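Local coordinates for protein beta-mannosidase (Trichoderma harzianum, PDB 4CVU) that probably hydrolyses beta-linked mannose from the non-reducing ends of oligosaccharides, as a fungal beta-mannosidase of glycoside hydrolase family 2, at residues L885-T890 with F904-G909. Numbering follows the deposited sequence.
Sequences LYTWLT and FVLRPG
T887 and F904 meet as an antiparallel hydrogen-bonded pair, and each gives the other a backbone bond. T887 N reaches F904 O at 2.9 Å, while the return bond, from F904 N to T887 O, is longer at 3.3 Å. F904 O takes a second donor as well: OG1 of the same threonine donates to it at 2.9 Å, tilted 28° from the carbonyl plane, so two groups of one residue grip this oxygen. T887 OG1 is also hydrogen-bonded to S884 OG. The hydroxyl is set there by chi1 of -50°, which places OG1 beside the threonine's own N and swings CG2 anti to that N, toward the CE1–CZ side of the phenyl group. T887 CB sits above one face of the F904 ring, 4.1 Å from the centroid and 28° off the normal, a CH-pi contact, and CG2 comes 3.7 Å from CE1 near the rim. A valine in place of T887 would probably leave F904 O without its second donor and S884 OG without this bond.

The pair joins edge strand 904-906 to strand 884-890, the middle of a three-stranded sheet completed by 932-934 in the C-terminal Ig-fold domain. Next to the bridge the two segments also meet through methyl groups: L885 CD2 lies 3.8 Å from V905 CG2, the two side chains running alongside in the same direction. At L885 and Y886 the backbone bends sharply from one strand direction to another; Y886 departs from extended geometry, with positive phi, and its CB points away from 904-909, while its hydroxyl is hydrogen-bonded to D681. Behind the threonine-phenylalanine contact, V877 touches T887 and V914 touches F904, bringing in strands 874-879 and 911-921 of the other sheet, and K912 makes a cation-pi contact with the F904 ring.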
ATOM      1  N   LEU A 885      19.661  -7.361  26.994  1.00 37.16           N
ATOM      2  CA  LEU A 885      18.553  -8.296  27.158  1.00 36.80           C
ATOM      3  C   LEU A 885      17.690  -8.331  25.906  1.00 35.87           C
ATOM      4  O   LEU A 885      17.455  -7.297  25.295  1.00 38.06           O
ATOM      5  CB  LEU A 885      17.673  -7.890  28.360  1.00 38.30           C
ATOM      6  CG  LEU A 885      18.375  -7.817  29.699  1.00 39.98           C
ATOM      7  CD1 LEU A 885      17.390  -7.440  30.820  1.00 40.92           C
ATOM      8  CD2 LEU A 885      19.016  -9.164  29.964  1.00 39.97           C
ATOM      9  N   TYR A 886      17.220  -9.528  25.533  1.00 33.71           N
ATOM     10  CA  TYR A 886      16.290  -9.729  24.442  1.00 31.80           C
ATOM     11  C   TYR A 886      16.944  -9.151  23.184  1.00 31.88           C
ATOM     12  O   TYR A 886      16.311  -8.364  22.520  1.00 30.52           O
ATOM     13  CB  TYR A 886      14.941  -9.019  24.634  1.00 32.07           C
ATOM     14  CG  TYR A 886      14.154  -9.549  25.821  1.00 31.81           C
ATOM     15  CD1 TYR A 886      13.359 -10.652  25.703  1.00 32.97           C
ATOM     16  CD2 TYR A 886      14.241  -8.935  27.034  1.00 33.32           C
ATOM     17  CE1 TYR A 886      12.643 -11.173  26.814  1.00 33.73           C
ATOM     18  CE2 TYR A 886      13.530  -9.435  28.154  1.00 33.30           C
ATOM     19  CZ  TYR A 886      12.724 -10.542  28.007  1.00 34.18           C
ATOM     20  OH  TYR A 886      11.991 -11.092  29.111  1.00 35.23           O
ATOM     21  N   THR A 887      18.204  -9.502  22.953  1.00 31.81           N
ATOM     22  CA  THR A 887      18.938  -9.075  21.730  1.00 32.92           C
ATOM     23  C   THR A 887      18.234  -9.626  20.539  1.00 33.13           C
ATOM     24  O   THR A 887      17.902 -10.811  20.541  1.00 32.27           O
ATOM     25  CB  THR A 887      20.371  -9.624  21.800  1.00 34.66           C
ATOM     26  OG1 THR A 887      20.936  -9.287  23.074  1.00 35.07           O
ATOM     27  CG2 THR A 887      21.275  -9.064  20.695  1.00 34.43           C
ATOM     28  N   TRP A 888      18.070  -8.823  19.454  1.00 34.08           N
ATOM     29  CA  TRP A 888      17.107  -9.169  18.439  1.00 32.87           C
ATOM     30  C   TRP A 888      17.625  -8.707  17.112  1.00 33.04           C
ATOM     31  O   TRP A 888      17.800  -7.518  16.948  1.00 33.48           O
ATOM     32  CB  TRP A 888      15.753  -8.473  18.721  1.00 34.87           C
ATOM     33  CG  TRP A 888      14.697  -8.784  17.698  1.00 35.65           C
ATOM     34  CD1 TRP A 888      14.207  -7.934  16.731  1.00 36.85           C
ATOM     35  CD2 TRP A 888      14.051 -10.048  17.493  1.00 37.32           C
ATOM     36  NE1 TRP A 888      13.253  -8.595  15.960  1.00 38.68           N
ATOM     37  CE2 TRP A 888      13.154  -9.894  16.398  1.00 37.90           C
ATOM     38  CE3 TRP A 888      14.110 -11.277  18.142  1.00 37.45           C
ATOM     39  CZ2 TRP A 888      12.363 -10.919  15.946  1.00 37.64           C
ATOM     40  CZ3 TRP A 888      13.313 -12.313  17.677  1.00 37.87           C
ATOM     41  CH2 TRP A 888      12.459 -12.138  16.598  1.00 38.34           C
ATOM     42  N   LEU A 889      17.810  -9.654  16.205  1.00 32.45           N
ATOM     43  CA  LEU A 889      18.202  -9.400  14.825  1.00 34.17           C
ATOM     44  C   LEU A 889      16.972  -9.387  13.993  1.00 33.82           C
ATOM     45  O   LEU A 889      16.095 -10.227  14.184  1.00 33.81           O
ATOM     46  CB  LEU A 889      19.115 -10.513  14.363  1.00 35.49           C
ATOM     47  CG  LEU A 889      20.444 -10.617  15.149  1.00 36.39           C
ATOM     48  CD1 LEU A 889      20.950 -12.038  15.108  1.00 37.96           C
ATOM     49  CD2 LEU A 889      21.463  -9.691  14.574  1.00 37.86           C
ATOM     50  N   THR A 890      16.904  -8.458  13.033  1.00 33.62           N
ATOM     51  CA  THR A 890      15.777  -8.314  12.202  1.00 34.41           C
ATOM     52  C   THR A 890      16.327  -8.389  10.796  1.00 34.14           C
ATOM     53  O   THR A 890      17.135  -7.556  10.480  1.00 34.27           O
ATOM     54  CB  THR A 890      15.094  -6.915  12.368  1.00 35.14           C
ATOM     55  OG1 THR A 890      14.688  -6.722  13.723  1.00 35.24           O
ATOM     56  CG2 THR A 890      13.874  -6.830  11.444  1.00 36.27           C
ATOM     57  N   PHE A 904      18.094 -13.254  22.735  1.00 41.91           N
ATOM     58  CA  PHE A 904      19.004 -13.847  23.699  1.00 41.90           C
ATOM     59  C   PHE A 904      19.700 -12.787  24.586  1.00 42.73           C
ATOM     60  O   PHE A 904      19.718 -11.583  24.287  1.00 40.59           O
ATOM     61  CB  PHE A 904      20.055 -14.710  22.980  1.00 41.62           C
ATOM     62  CG  PHE A 904      20.721 -14.031  21.795  1.00 41.49           C
ATOM     63  CD1 PHE A 904      21.772 -13.153  21.976  1.00 39.48           C
ATOM     64  CD2 PHE A 904      20.288 -14.290  20.498  1.00 39.76           C
ATOM     65  CE1 PHE A 904      22.377 -12.545  20.890  1.00 39.61           C
ATOM     66  CE2 PHE A 904      20.894 -13.679  19.408  1.00 39.48           C
ATOM     67  CZ  PHE A 904      21.945 -12.793  19.614  1.00 38.70           C
ATOM     68  N   VAL A 905      20.176 -13.233  25.731  1.00 42.49           N
ATOM     69  CA  VAL A 905      20.973 -12.415  26.604  1.00 42.18           C
ATOM     70  C   VAL A 905      22.411 -12.453  26.167  1.00 44.26           C
ATOM     71  O   VAL A 905      22.925 -13.477  25.836  1.00 43.09           O
ATOM     72  CB  VAL A 905      20.857 -12.870  28.091  1.00 43.57           C
ATOM     73  CG1 VAL A 905      21.823 -12.117  28.975  1.00 44.83           C
ATOM     74  CG2 VAL A 905      19.438 -12.672  28.589  1.00 44.37           C
ATOM     75  N   LEU A 906      23.054 -11.304  26.189  1.00 45.16           N
ATOM     76  CA  LEU A 906      24.426 -11.202  25.776  1.00 47.81           C
ATOM     77  C   LEU A 906      25.190 -10.375  26.796  1.00 51.63           C
ATOM     78  O   LEU A 906      24.730  -9.318  27.158  1.00 49.02           O
ATOM     79  CB  LEU A 906      24.451 -10.497  24.451  1.00 47.69           C
ATOM     80  CG  LEU A 906      25.601 -10.707  23.517  1.00 48.71           C
ATOM     81  CD1 LEU A 906      25.763 -12.139  23.116  1.00 50.68           C
ATOM     82  CD2 LEU A 906      25.368  -9.803  22.333  1.00 49.39           C
ATOM     83  N   ARG A 907      26.359 -10.851  27.229  1.00 52.75           N
ATOM     84  CA  ARG A 907      27.196 -10.130  28.201  1.00 53.98           C
ATOM     85  C   ARG A 907      28.401  -9.591  27.480  1.00 51.36           C
ATOM     86  O   ARG A 907      28.814 -10.157  26.538  1.00 51.60           O
ATOM     87  CB  ARG A 907      27.714 -11.028  29.306  1.00 56.18           C
ATOM     88  CG  ARG A 907      26.837 -12.173  29.710  1.00 58.81           C
ATOM     89  CD  ARG A 907      27.271 -12.648  31.064  1.00 62.09           C
ATOM     90  NE  ARG A 907      27.505 -14.069  31.096  1.00 62.68           N
ATOM     91  CZ  ARG A 907      28.476 -14.649  31.786  1.00 67.24           C
ATOM     92  NH1 ARG A 907      29.346 -13.938  32.499  1.00 68.25           N
ATOM     93  NH2 ARG A 907      28.590 -15.952  31.722  1.00 68.87           N
ATOM     94  N   PRO A 908      28.973  -8.502  27.962  1.00 54.23           N
ATOM     95  CA  PRO A 908      29.989  -7.833  27.186  1.00 55.59           C
ATOM     96  C   PRO A 908      31.240  -8.663  27.083  1.00 56.11           C
ATOM     97  O   PRO A 908      31.528  -9.451  27.980  1.00 55.30           O
ATOM     98  CB  PRO A 908      30.217  -6.535  27.940  1.00 56.76           C
ATOM     99  CG  PRO A 908      29.792  -6.813  29.329  1.00 56.66           C
ATOM    100  CD  PRO A 908      28.695  -7.808  29.228  1.00 55.39           C
ATOM    101  N   GLY A 909      31.940  -8.511  25.961  1.00 60.91           N
ATOM    102  CA  GLY A 909      33.130  -9.299  25.679  1.00 66.55           C
ATOM    103  C   GLY A 909      32.798 -10.649  25.070  1.00 70.50           C
ATOM    104  O   GLY A 909      33.526 -11.113  24.197  1.00 75.34           O
TER